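Local coordinates for putative acyl-CoA thioester hydrolase (Yersinia pestis KIM10+, PDB 5DM5), which probably hydrolyses acyl-CoA thioesters, as a hexameric thioesterase of the hot-dog fold, at residues Cys90-Gly94 / His95-Thr99. Numbering follows the deposited sequence.
Sequences CIKTG and HSSIT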
# COMPACT_ATOMS: atom_id res chain seq x y z
N CYS B 90 -1.14 3.39 30.49
CA CYS B 90 -1.93 2.35 31.15
C CYS B 90 -2.55 2.96 32.40
O CYS B 90 -1.99 3.88 32.98
CB CYS B 90 -1.09 1.12 31.52
SG CYS B 90 -2.08 -0.18 32.32
N ILE B 91 -3.73 2.47 32.77
CA ILE B 91 -4.43 2.98 33.94
C ILE B 91 -4.86 1.84 34.87
O ILE B 91 -4.72 1.90 36.09
CB ILE B 91 -5.66 3.82 33.54
CG1 ILE B 91 -5.25 4.95 32.61
CG2 ILE B 91 -6.32 4.41 34.76
CD1 ILE B 91 -6.40 5.79 32.16
N LYS B 92 -5.34 0.77 34.24
CA LYS B 92 -5.93 -0.38 34.90
C LYS B 92 -5.26 -1.65 34.47
O LYS B 92 -4.78 -1.77 33.36
CB LYS B 92 -7.43 -0.48 34.59
CG LYS B 92 -8.11 -1.74 35.13
CD LYS B 92 -9.40 -2.05 34.37
CE LYS B 92 -10.04 -3.38 34.80
NZ LYS B 92 -11.25 -3.69 33.99
N THR B 93 -5.10 -2.52 35.44
CA THR B 93 -4.67 -3.88 35.26
C THR B 93 -5.71 -4.79 35.95
O THR B 93 -6.12 -4.55 37.08
CB THR B 93 -3.25 -4.07 35.76
OG1 THR B 93 -2.39 -3.27 34.96
CG2 THR B 93 -2.80 -5.48 35.64
N GLY B 94 -6.21 -5.78 35.22
CA GLY B 94 -7.15 -6.73 35.76
C GLY B 94 -6.26 -7.93 35.94
O GLY B 94 -5.05 -7.79 36.02
N HIS B 95 -6.84 -9.11 36.00
CA HIS B 95 -6.03 -10.31 36.13
C HIS B 95 -5.24 -10.44 34.85
O HIS B 95 -4.05 -10.74 34.85
CB HIS B 95 -6.90 -11.53 36.36
CG HIS B 95 -6.14 -12.81 36.37
ND1 HIS B 95 -6.26 -13.75 35.36
CD2 HIS B 95 -5.30 -13.34 37.28
CE1 HIS B 95 -5.50 -14.79 35.65
NE2 HIS B 95 -4.91 -14.57 36.81
N SER B 96 -5.95 -10.27 33.75
CA SER B 96 -5.40 -10.25 32.41
C SER B 96 -5.73 -8.93 31.67
O SER B 96 -4.99 -8.52 30.78
CB SER B 96 -5.89 -11.47 31.63
OG SER B 96 -7.30 -11.59 31.66
N SER B 97 -6.80 -8.25 32.07
CA SER B 97 -7.33 -7.07 31.36
C SER B 97 -6.60 -5.73 31.58
O SER B 97 -6.48 -5.25 32.71
CB SER B 97 -8.81 -6.89 31.70
OG SER B 97 -8.99 -6.61 33.07
N ILE B 98 -6.11 -5.15 30.49
CA ILE B 98 -5.43 -3.85 30.47
C ILE B 98 -6.19 -2.65 29.88
O ILE B 98 -6.51 -2.65 28.68
CB ILE B 98 -4.10 -3.96 29.72
CG1 ILE B 98 -3.26 -5.06 30.34
CG2 ILE B 98 -3.35 -2.63 29.74
CD1 ILE B 98 -1.95 -5.26 29.66
N THR B 99 -6.54 -1.67 30.71
CA THR B 99 -7.18 -0.45 30.21
C THR B 99 -6.18 0.69 30.02
O THR B 99 -5.52 1.10 30.97
CB THR B 99 -8.29 0.00 31.14
OG1 THR B 99 -9.25 -1.05 31.30
CG2 THR B 99 -8.95 1.24 30.58
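K92 turns CG anti to its backbone N (chi1 174°) and runs extended from there, while T99 OG1 lies beside its own backbone N (chi1 -57°), anti to the carbonyl carbon. K92 and T99 form an antiparallel hydrogen-bonded pair of a β-hairpin, with both side chains on one face. These torsions bring the lysine chain across T99 OG1 at a slant. K92 CD lies 3.2 Å from T99 OG1, and the lysine end passes on near S97 OG. On the face of T93 and I98, C90 SG touches I98 CG2 at 3.8 Å.

The backbone carries the pairing. T99 O takes two bonds, from I91 N at 2.9 Å and from K92 N at 3.3 Å. The second is the straighter (168° at the hydrogen). I91 and K92 both face T99, a classic β-bulge. T99 N bonds back to K92 O. Nearer the turn, G94 N bonds to S97 O, and S97 OG lies beside G94 CA.

The contact is the exposed turn end of the hairpin of 83-93 and 97-106, inner strands of the antiparallel sheet. L139 of the C-terminal loop packs on T93 and I98. I98 is backbone hydrogen-bonded to Y127 of strand 118-129, while strand 21-27 flanks 83-93 on its other side.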